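Long-range contacts in p-nitrophenyl phosphatase (Pho2) (Archaeoglobus fulgidus, PDB 3QGM), which probably works as a metal-dependent phosphatase of the haloacid dehalogenase (HAD) superfamily, binding a calcium ion in this crystal: residues A91-T96 and A108-V113; A85-N90 and A118-V123; Y78-F83 and I148-D153; A140-I145 and W175-E180. All coordinates share one frame; numbering follows the deposited sequence.

Contact 1 (A91-T96 and A108-V113)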
# COMPACT_ATOMS: atom_id res chain seq x y z
N ALA A 91 -8.54 25.80 6.55
CA ALA A 91 -8.02 25.11 5.36
C ALA A 91 -9.06 24.10 4.82
O ALA A 91 -9.85 23.55 5.59
CB ALA A 91 -6.69 24.42 5.66
N LYS A 92 -9.04 23.93 3.50
CA LYS A 92 -9.88 22.97 2.80
C LYS A 92 -9.12 21.63 2.78
O LYS A 92 -7.98 21.55 2.31
CB LYS A 92 -10.18 23.41 1.35
CG LYS A 92 -10.98 24.70 1.15
CD LYS A 92 -11.17 24.91 -0.40
CE LYS A 92 -11.82 26.21 -0.75
NZ LYS A 92 -11.26 27.25 0.12
N VAL A 93 -9.75 20.60 3.33
CA VAL A 93 -9.15 19.32 3.55
C VAL A 93 -9.99 18.19 2.92
O VAL A 93 -11.23 18.26 2.86
CB VAL A 93 -8.95 19.03 5.08
CG1 VAL A 93 -8.19 20.15 5.75
CG2 VAL A 93 -10.28 18.83 5.80
N PHE A 94 -9.28 17.18 2.43
CA PHE A 94 -9.84 15.89 2.01
C PHE A 94 -9.15 14.83 2.86
O PHE A 94 -7.91 14.85 3.03
CB PHE A 94 -9.63 15.64 0.53
CG PHE A 94 -9.92 14.23 0.12
CD1 PHE A 94 -11.21 13.83 -0.13
CD2 PHE A 94 -8.92 13.30 0.07
CE1 PHE A 94 -11.50 12.53 -0.47
CE2 PHE A 94 -9.19 11.99 -0.25
CZ PHE A 94 -10.50 11.60 -0.52
N THR A 95 -9.95 13.96 3.44
CA THR A 95 -9.45 12.88 4.29
C THR A 95 -9.90 11.48 3.84
O THR A 95 -10.99 11.32 3.29
CB THR A 95 -9.84 13.11 5.73
OG1 THR A 95 -9.19 12.14 6.53
CG2 THR A 95 -11.41 13.01 5.90
N THR A 96 -9.04 10.48 4.09
CA THR A 96 -9.37 9.08 3.86
C THR A 96 -10.01 8.48 5.12
O THR A 96 -10.42 7.32 5.13
CB THR A 96 -8.12 8.24 3.54
OG1 THR A 96 -7.19 8.31 4.63
CG2 THR A 96 -7.42 8.71 2.27
N ALA A 108 -12.01 21.71 14.50
CA ALA A 108 -10.91 22.68 14.42
C ALA A 108 -11.17 23.79 13.41
O ALA A 108 -10.28 24.60 13.15
CB ALA A 108 -9.59 21.98 14.12
N GLY A 109 -12.38 23.86 12.85
CA GLY A 109 -12.70 24.96 11.90
C GLY A 109 -12.31 24.67 10.44
O GLY A 109 -12.43 25.54 9.60
N LEU A 110 -11.85 23.45 10.15
CA LEU A 110 -11.47 23.12 8.77
C LEU A 110 -12.69 22.83 7.90
O LEU A 110 -13.75 22.49 8.39
CB LEU A 110 -10.48 21.95 8.73
CG LEU A 110 -9.22 22.18 9.58
CD1 LEU A 110 -8.35 20.91 9.79
CD2 LEU A 110 -8.39 23.41 9.08
N GLU A 111 -12.53 22.95 6.59
CA GLU A 111 -13.61 22.73 5.65
C GLU A 111 -13.37 21.46 4.85
O GLU A 111 -12.34 21.36 4.16
CB GLU A 111 -13.69 23.92 4.69
CG GLU A 111 -14.80 23.83 3.64
CD GLU A 111 -14.84 25.02 2.65
OE1 GLU A 111 -14.07 25.99 2.81
OE2 GLU A 111 -15.63 24.95 1.68
N ILE A 112 -14.31 20.52 4.92
CA ILE A 112 -14.19 19.24 4.24
C ILE A 112 -14.64 19.35 2.80
O ILE A 112 -15.80 19.67 2.52
CB ILE A 112 -14.98 18.13 4.93
CG1 ILE A 112 -14.71 18.08 6.44
CG2 ILE A 112 -14.65 16.73 4.30
CD1 ILE A 112 -13.28 17.76 6.78
N VAL A 113 -13.73 19.10 1.86
CA VAL A 113 -14.06 19.26 0.46
C VAL A 113 -13.69 18.02 -0.36
O VAL A 113 -13.11 17.03 0.15
CB VAL A 113 -13.37 20.53 -0.11
CG1 VAL A 113 -13.87 21.77 0.66
CG2 VAL A 113 -11.83 20.40 -0.01

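Contact 2 (A85-N90 and A118-V123)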
# COMPACT_ATOMS: atom_id res chain seq x y z
N ALA A 85 -5.03 23.49 11.34
CA ALA A 85 -5.79 24.71 11.59
C ALA A 85 -4.85 25.87 11.99
O ALA A 85 -5.06 27.04 11.57
CB ALA A 85 -6.77 24.43 12.70
N ARG A 86 -3.85 25.55 12.80
CA ARG A 86 -2.83 26.53 13.18
C ARG A 86 -2.03 26.99 11.98
O ARG A 86 -1.74 28.16 11.82
CB ARG A 86 -1.88 25.94 14.19
CG ARG A 86 -2.52 25.85 15.50
CD ARG A 86 -1.66 25.13 16.43
NE ARG A 86 -2.40 24.70 17.60
CZ ARG A 86 -1.93 23.84 18.47
NH1 ARG A 86 -0.72 23.30 18.29
NH2 ARG A 86 -2.65 23.51 19.53
N GLU A 87 -1.67 26.03 11.15
CA GLU A 87 -0.95 26.31 9.94
C GLU A 87 -1.78 27.14 8.96
O GLU A 87 -1.25 28.00 8.28
CB GLU A 87 -0.59 24.98 9.25
CG GLU A 87 0.82 24.86 8.94
CD GLU A 87 1.16 23.54 8.29
OE1 GLU A 87 0.44 23.07 7.39
OE2 GLU A 87 2.21 23.03 8.67
N LYS A 88 -3.06 26.80 8.83
CA LYS A 88 -3.91 27.42 7.84
C LYS A 88 -5.36 27.42 8.27
O LYS A 88 -6.11 26.47 8.01
CB LYS A 88 -3.75 26.80 6.45
CG LYS A 88 -4.60 27.53 5.43
CD LYS A 88 -4.00 27.69 4.05
CE LYS A 88 -5.04 28.42 3.18
NZ LYS A 88 -4.69 28.42 1.72
N PRO A 89 -5.75 28.49 8.96
CA PRO A 89 -7.11 28.60 9.44
C PRO A 89 -8.11 28.36 8.34
O PRO A 89 -7.94 28.87 7.24
CB PRO A 89 -7.18 30.04 9.96
CG PRO A 89 -5.74 30.31 10.42
CD PRO A 89 -4.92 29.66 9.34
N ASN A 90 -9.12 27.54 8.66
CA ASN A 90 -10.17 27.16 7.71
C ASN A 90 -9.64 26.52 6.46
O ASN A 90 -10.25 26.65 5.42
CB ASN A 90 -11.04 28.36 7.34
CG ASN A 90 -11.39 29.22 8.53
OD1 ASN A 90 -11.13 30.42 8.53
ND2 ASN A 90 -11.97 28.60 9.58
N ALA A 118 -9.18 20.12 -2.39
CA ALA A 118 -8.43 20.17 -1.13
C ALA A 118 -7.11 20.91 -1.24
O ALA A 118 -6.42 20.76 -2.24
CB ALA A 118 -8.17 18.74 -0.63
N GLU A 119 -6.74 21.66 -0.20
CA GLU A 119 -5.37 22.10 0.00
C GLU A 119 -4.56 21.11 0.84
O GLU A 119 -3.35 21.14 0.82
CB GLU A 119 -5.31 23.44 0.72
CG GLU A 119 -6.48 24.37 0.47
CD GLU A 119 -6.52 25.48 1.52
OE1 GLU A 119 -5.41 25.96 1.86
OE2 GLU A 119 -7.63 25.83 2.01
N TYR A 120 -5.24 20.27 1.64
CA TYR A 120 -4.56 19.26 2.45
C TYR A 120 -5.16 17.89 2.18
O TYR A 120 -6.40 17.73 2.13
CB TYR A 120 -4.70 19.56 3.94
CG TYR A 120 -3.84 20.69 4.50
CD1 TYR A 120 -4.14 22.02 4.24
CD2 TYR A 120 -2.70 20.40 5.29
CE1 TYR A 120 -3.32 23.06 4.75
CE2 TYR A 120 -1.88 21.44 5.79
CZ TYR A 120 -2.22 22.75 5.52
OH TYR A 120 -1.46 23.74 6.04
N LEU A 121 -4.27 16.91 2.06
CA LEU A 121 -4.63 15.52 2.13
C LEU A 121 -4.34 15.02 3.54
O LEU A 121 -3.22 15.11 4.01
CB LEU A 121 -3.80 14.72 1.06
CG LEU A 121 -3.83 13.18 1.14
CD1 LEU A 121 -5.29 12.64 1.03
CD2 LEU A 121 -2.82 12.54 0.04
N VAL A 122 -5.35 14.47 4.20
CA VAL A 122 -5.28 13.98 5.56
C VAL A 122 -5.55 12.47 5.56
O VAL A 122 -6.63 12.01 5.21
CB VAL A 122 -6.27 14.74 6.47
CG1 VAL A 122 -6.12 14.35 7.92
CG2 VAL A 122 -6.06 16.25 6.30
N VAL A 123 -4.52 11.70 5.85
CA VAL A 123 -4.61 10.26 5.74
C VAL A 123 -4.79 9.73 7.13
O VAL A 123 -3.99 9.98 7.99
CB VAL A 123 -3.33 9.70 5.08
CG1 VAL A 123 -3.17 8.25 5.42
CG2 VAL A 123 -3.37 9.93 3.54
O HOH W 1 -8.94 27.76 2.92

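Contact 3 (Y78-F83 and I148-D153)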
# COMPACT_ATOMS: atom_id res chain seq x y z
N TYR A 78 -7.42 14.60 16.96
CA TYR A 78 -7.41 16.03 17.41
C TYR A 78 -6.06 16.72 17.09
O TYR A 78 -6.03 17.90 16.65
CB TYR A 78 -7.74 16.07 18.90
CG TYR A 78 -7.53 17.37 19.63
CD1 TYR A 78 -8.58 18.27 19.74
CD2 TYR A 78 -6.31 17.70 20.24
CE1 TYR A 78 -8.46 19.46 20.43
CE2 TYR A 78 -6.15 18.96 20.94
CZ TYR A 78 -7.25 19.81 21.01
OH TYR A 78 -7.24 21.02 21.67
N ALA A 79 -4.94 16.01 17.30
CA ALA A 79 -3.65 16.64 17.18
C ALA A 79 -3.53 17.05 15.72
O ALA A 79 -3.06 18.15 15.40
CB ALA A 79 -2.47 15.70 17.63
N THR A 80 -4.00 16.17 14.83
CA THR A 80 -3.78 16.36 13.41
C THR A 80 -4.58 17.56 12.92
O THR A 80 -4.05 18.40 12.15
CB THR A 80 -4.18 15.10 12.61
OG1 THR A 80 -3.28 14.03 12.93
CG2 THR A 80 -4.18 15.40 11.10
N ALA A 81 -5.84 17.64 13.37
CA ALA A 81 -6.78 18.72 13.01
C ALA A 81 -6.25 20.08 13.49
O ALA A 81 -6.16 21.02 12.70
CB ALA A 81 -8.21 18.45 13.58
N ARG A 82 -5.83 20.16 14.74
CA ARG A 82 -5.28 21.41 15.27
C ARG A 82 -3.94 21.83 14.63
O ARG A 82 -3.72 23.02 14.40
CB ARG A 82 -5.10 21.31 16.79
CG ARG A 82 -6.39 21.06 17.51
CD ARG A 82 -7.42 22.16 17.45
NE ARG A 82 -8.73 21.61 17.83
CZ ARG A 82 -9.78 22.32 18.26
NH1 ARG A 82 -9.70 23.66 18.43
NH2 ARG A 82 -10.91 21.67 18.58
N PHE A 83 -3.08 20.87 14.33
CA PHE A 83 -1.87 21.14 13.57
C PHE A 83 -2.20 21.86 12.23
O PHE A 83 -1.60 22.84 11.86
CB PHE A 83 -1.07 19.83 13.33
CG PHE A 83 0.17 20.02 12.53
CD1 PHE A 83 1.39 20.23 13.16
CD2 PHE A 83 0.12 20.07 11.15
CE1 PHE A 83 2.56 20.48 12.40
CE2 PHE A 83 1.26 20.30 10.38
CZ PHE A 83 2.48 20.53 11.01
N ILE A 148 -0.67 15.21 5.21
CA ILE A 148 -0.52 14.90 6.60
C ILE A 148 -1.09 13.52 6.93
O ILE A 148 -2.18 13.15 6.47
CB ILE A 148 -1.28 15.91 7.48
CG1 ILE A 148 -1.08 17.33 6.94
CG2 ILE A 148 -0.75 15.80 8.92
CD1 ILE A 148 0.29 17.87 7.18
N ALA A 149 -0.40 12.78 7.76
CA ALA A 149 -0.93 11.51 8.26
C ALA A 149 -1.10 11.60 9.78
O ALA A 149 -0.29 12.18 10.49
CB ALA A 149 -0.04 10.34 7.86
N THR A 150 -2.18 11.01 10.26
CA THR A 150 -2.51 11.00 11.66
C THR A 150 -1.49 10.23 12.48
O THR A 150 -1.07 10.65 13.57
CB THR A 150 -3.93 10.37 11.85
OG1 THR A 150 -3.99 9.09 11.19
CG2 THR A 150 -5.03 11.28 11.26
N ASN A 151 -1.06 9.10 11.94
CA ASN A 151 -0.17 8.21 12.66
C ASN A 151 0.51 7.24 11.66
O ASN A 151 -0.03 7.03 10.57
CB ASN A 151 -0.95 7.40 13.72
CG ASN A 151 -1.94 6.45 13.13
OD1 ASN A 151 -2.89 6.87 12.46
ND2 ASN A 151 -1.80 5.16 13.45
N PRO A 152 1.69 6.68 12.02
CA PRO A 152 2.38 5.79 11.07
C PRO A 152 2.13 4.31 11.20
O PRO A 152 2.63 3.55 10.37
CB PRO A 152 3.86 6.03 11.35
CG PRO A 152 3.89 6.49 12.86
CD PRO A 152 2.53 7.09 13.15
N ASP A 153 1.35 3.89 12.20
CA ASP A 153 1.30 2.51 12.62
C ASP A 153 0.86 1.62 11.43
O ASP A 153 -0.10 1.91 10.72
CB ASP A 153 0.37 2.35 13.83
CG ASP A 153 0.81 3.24 15.03
OD1 ASP A 153 1.69 2.78 15.79
OD2 ASP A 153 0.42 4.44 15.09

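Contact 4 (A140-I145 and W175-E180)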
# COMPACT_ATOMS: atom_id res chain seq x y z
N ALA A 140 -5.19 13.13 -5.13
CA ALA A 140 -4.75 14.22 -4.23
C ALA A 140 -3.24 14.26 -4.03
O ALA A 140 -2.56 15.33 -4.04
CB ALA A 140 -5.47 14.09 -2.88
N CYS A 141 -2.68 13.08 -3.88
CA CYS A 141 -1.27 12.96 -3.61
C CYS A 141 -0.45 13.40 -4.87
O CYS A 141 0.49 14.17 -4.77
CB CYS A 141 -1.03 11.52 -3.20
SG CYS A 141 0.51 11.21 -2.51
N LEU A 142 -0.90 12.97 -6.05
CA LEU A 142 -0.31 13.34 -7.34
C LEU A 142 -0.49 14.84 -7.68
O LEU A 142 0.34 15.39 -8.37
CB LEU A 142 -0.91 12.53 -8.50
CG LEU A 142 -0.51 11.05 -8.67
CD1 LEU A 142 -1.47 10.44 -9.65
CD2 LEU A 142 0.94 10.90 -9.16
N ARG A 143 -1.55 15.49 -7.19
CA ARG A 143 -1.66 16.95 -7.32
C ARG A 143 -0.59 17.68 -6.53
O ARG A 143 -0.31 18.82 -6.79
CB ARG A 143 -3.02 17.47 -6.86
CG ARG A 143 -4.14 17.28 -7.83
CD ARG A 143 -5.41 17.77 -7.15
NE ARG A 143 -5.25 19.17 -6.82
CZ ARG A 143 -5.77 19.78 -5.77
NH1 ARG A 143 -6.54 19.15 -4.87
NH2 ARG A 143 -5.51 21.06 -5.64
N GLY A 144 -0.02 17.03 -5.54
CA GLY A 144 1.12 17.58 -4.82
C GLY A 144 0.75 18.46 -3.65
O GLY A 144 1.61 19.12 -3.07
N ILE A 145 -0.51 18.39 -3.24
CA ILE A 145 -0.96 19.09 -2.04
C ILE A 145 -0.31 18.56 -0.78
O ILE A 145 0.22 17.46 -0.73
CB ILE A 145 -2.52 19.14 -1.95
CG1 ILE A 145 -3.15 17.77 -1.66
CG2 ILE A 145 -3.11 19.69 -3.29
CD1 ILE A 145 -4.69 17.80 -1.48
N TRP A 175 4.20 3.77 -2.57
CA TRP A 175 4.58 2.90 -3.65
C TRP A 175 4.17 3.41 -5.02
O TRP A 175 4.93 3.30 -5.99
CB TRP A 175 4.05 1.51 -3.42
CG TRP A 175 4.63 0.48 -4.27
CD1 TRP A 175 4.13 0.02 -5.44
CD2 TRP A 175 5.75 -0.32 -3.96
NE1 TRP A 175 4.91 -1.01 -5.91
CE2 TRP A 175 5.90 -1.26 -5.00
CE3 TRP A 175 6.63 -0.37 -2.87
CZ2 TRP A 175 6.95 -2.18 -5.03
CZ3 TRP A 175 7.64 -1.28 -2.88
CH2 TRP A 175 7.80 -2.19 -3.97
N MSE A 176 2.98 4.01 -5.09
CA MSE A 176 2.43 4.44 -6.35
C MSE A 176 3.01 5.79 -6.80
O MSE A 176 3.11 6.02 -7.99
CB MSE A 176 0.89 4.55 -6.23
CG MSE A 176 0.21 3.17 -6.09
SE MSE A 176 -1.70 3.42 -6.28
CE MSE A 176 -2.06 4.40 -4.65
N THR A 177 3.35 6.67 -5.88
CA THR A 177 3.66 8.08 -6.22
C THR A 177 5.06 8.51 -5.83
O THR A 177 5.50 9.55 -6.28
CB THR A 177 2.77 9.08 -5.49
OG1 THR A 177 3.05 9.02 -4.09
CG2 THR A 177 1.27 8.86 -5.76
N GLY A 178 5.71 7.76 -4.94
CA GLY A 178 6.99 8.19 -4.37
C GLY A 178 6.88 9.16 -3.21
O GLY A 178 7.86 9.44 -2.57
N ARG A 179 5.68 9.63 -2.86
CA ARG A 179 5.54 10.57 -1.73
C ARG A 179 5.29 9.86 -0.41
O ARG A 179 4.36 9.04 -0.31
CB ARG A 179 4.34 11.52 -1.93
CG ARG A 179 4.49 12.43 -3.08
CD ARG A 179 3.43 13.50 -3.01
NE ARG A 179 3.59 14.42 -1.89
CZ ARG A 179 2.66 15.33 -1.55
NH1 ARG A 179 1.51 15.42 -2.21
NH2 ARG A 179 2.86 16.13 -0.54
N GLU A 180 6.06 10.22 0.60
CA GLU A 180 5.69 9.95 1.98
C GLU A 180 4.92 11.14 2.50
O GLU A 180 4.92 12.20 1.87
CB GLU A 180 6.93 9.76 2.82
CG GLU A 180 7.77 8.60 2.33
CD GLU A 180 8.95 8.38 3.19
OE1 GLU A 180 8.76 7.80 4.28
OE2 GLU A 180 10.02 8.85 2.79

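Contact 1 (A91-T96 and A108-V113)
Val-93 and Ile-112 pair in parallel register with their CA atoms 5.1 Å apart, and their side chains meet on one face of the sheet. CD1 of Ile-112 comes to 3.3 Å from CG2 of Val-93, closer than ordinary van der Waals contact, so the packing here is tight. The chi1 of Ile-112, -49°, sets CG1 beside its own backbone N, and the further turn at chi2 (-63°) brings the terminal methyl back toward the valine. Leu-110 runs across Val-93 at about a right angle, its CD1 near CG1, while its other methyl, CD2, lies against the backbone N and CB of Ala-91.

On the other face, Lys-92 and Glu-111 run side by side in the same direction, yet NZ of Lys-92 stops 4.1 Å from OE1 of Glu-111, too far for a salt bridge; the aliphatic CG of the lysine lies beside that oxygen instead. CG2 of Val-113 packs on CB of Lys-92 at 3.7 Å.

Three backbone bonds join the strands: Glu-111 N to Ala-91 O, Val-93 N to Glu-111 O (2.8 Å, 167° at the hydrogen) and Val-113 N to Val-93 O. Helix 99-107 connects them, ending in a Schellman motif with Gly-109 at C-prime, and Leu-110 packs on its Leu-105. Parallel strands joined through a helix define a beta-alpha-beta crossover, here at the 111-112 edge of the five-stranded sheet.

Contact 2 (A85-N90 and A118-V123)
Tyr-120 reaches from the start of strand 120-123 to the end of helix 76-87, where its OH donates to OE1 of Glu-87 a hydrogen bond modelled at 2.4 Å, so short that the exact length is doubtful. With chi1 at -75° the ring is swung beside its own backbone N, and the carboxylate oxygen meets it at the edge, in the ring plane; the carboxylate plane is turned 32° from the ring. The Glu-87 chain is extended beyond CG, and its OE2 forms a salt bridge with Arg-146.

Lys-88 has CG opposite its backbone N (chi1 -177°) and bends at chi2, which carries its amine across the Glu-119 chain at about a right angle. NZ lies 2.6 Å from Glu-119 OE1 in a salt bridge whose exact geometry is doubtful, because that oxygen is modelled too close to a neighbour. OE2 of Glu-119 accepts from the backbone N of Lys-92 and from a water that also donates to Asn-90 O. With an alanine at Glu-119, the Lys-88 amine would probably lose this charge partner and the Lys-92 N-H its carboxylate acceptor. Chemically, two carboxylates join helix end to strand start, Glu-87 meeting Tyr-120 and Arg-146, Glu-119 meeting Lys-88 and the Lys-92 N-H; the cationic neighbours probably favour their ionised forms.

Contact 3 (Y78-F83 and I148-D153)
Helix 76-87 passes the C-terminal end of strand 146-149 with CA of Thr-80 and CA of Thr-150 5.8 Å apart, and no hydrogen bond crosses between the segments, so the contact rests on side-chain packing. Thr-80 uses both branches. Its chi1 of -67° sends CG2 to 4.1 Å from CG2 of Ile-148, the two side chains sliding past each other in opposite directions, while OG1 packs 3.4 Å from CA of Thr-150. That hydroxyl is bonded back to the carbonyl O of Ala-76, one helical turn earlier.

Thr-150 presents CG2, not its hydroxyl, 3.7 Å from OG1 of Thr-80. With chi1 at 52°, its own OG1 sits between the backbone N and carbonyl carbon and donates, in the carbonyl plane, to OD1 of Asn-151. The Asn-151 ND2 in turn reaches the anti lone pair of Asp-153 OD2 with a nearly straight N-H...O angle of 175°. Further along the helix, CE2 of Phe-83 approaches CD1 of Ile-148 at 4.1 Å, and Val-183 of the neighbouring strand touches both residues. A helix laid over a parallel sheet in this way is characteristic of alpha/beta folds; here the sheet probably belongs to the alpha/beta cap domain, as in related HAD phosphatases.

Contact 4 (A140-I145 and W175-E180)
An arginine from the loop after helix 167-177, Arg-179, bonds two backbone carbonyls at the C-terminal end of helix 131-143. Its NH1 donates to Cys-141 O at 3.0 Å, on a lone pair in the carbonyl plane, and also to Ile-145 O at 2.8 Å. NH2 donates to Ile-145 O as well, from 35° above that carbonyl's plane, so two nitrogens grip a single oxygen end-on. Both acceptors lie close to the guanidinium plane, which fixes the rotation of the group. A bend at chi3 (67°) brings the flat end round to them, and NH2 has a further partner in a salt bridge with Asp-182.

The helix end is a Schellman motif with Gly-144 at positive phi. Gly-144 N donates to Cys-141 O, and this oxygen accepts from both the glycine and the arginine. A glutamine in place of Arg-179 would probably lose part of the grip on these carbonyls and leave Asp-182 without its charge partner.

Nearer the base of the arginine chain, SG of Cys-141 lies opposite its backbone N and packs 3.7 Å from CD of Arg-179. Thr-177, at the end of helix 167-177, divides its branches: CG2 meets CD2 of Leu-142 at 4.0 Å, while OG1 accepts from Arg-179 N (3.0 Å) in an ST turn and is also bonded to Leu-173 O. Close by, Leu-142 packs on Pro-162 of the second subunit, and Trp-175 O accepts a hydrogen bond from Arg-154 of that subunit.

Contacts 1, 2 and 3 all reach the five-stranded parallel sheet, whose order runs 111-112, 92-95, 120-123, 146-149, 183-184. Contact 1 joins the first two strands; contacts 2 and 3 set successive parts of helix 76-87 against strands 120-123 and 146-149. Along the chain, contact 3 spans contact 2, which in turn spans contact 1. Centres of contacts 1 and 2 are 6 Å apart, those of 2 and 3 about 11 Å. Contact 4 comes later, its segments alternating with those of contact 3 and its centre about 18 Å away; it touches contact 2 through Arg-143 and Ile-145. All four lie in one domain, away from the calcium site, and contact 4 also borders the second subunit.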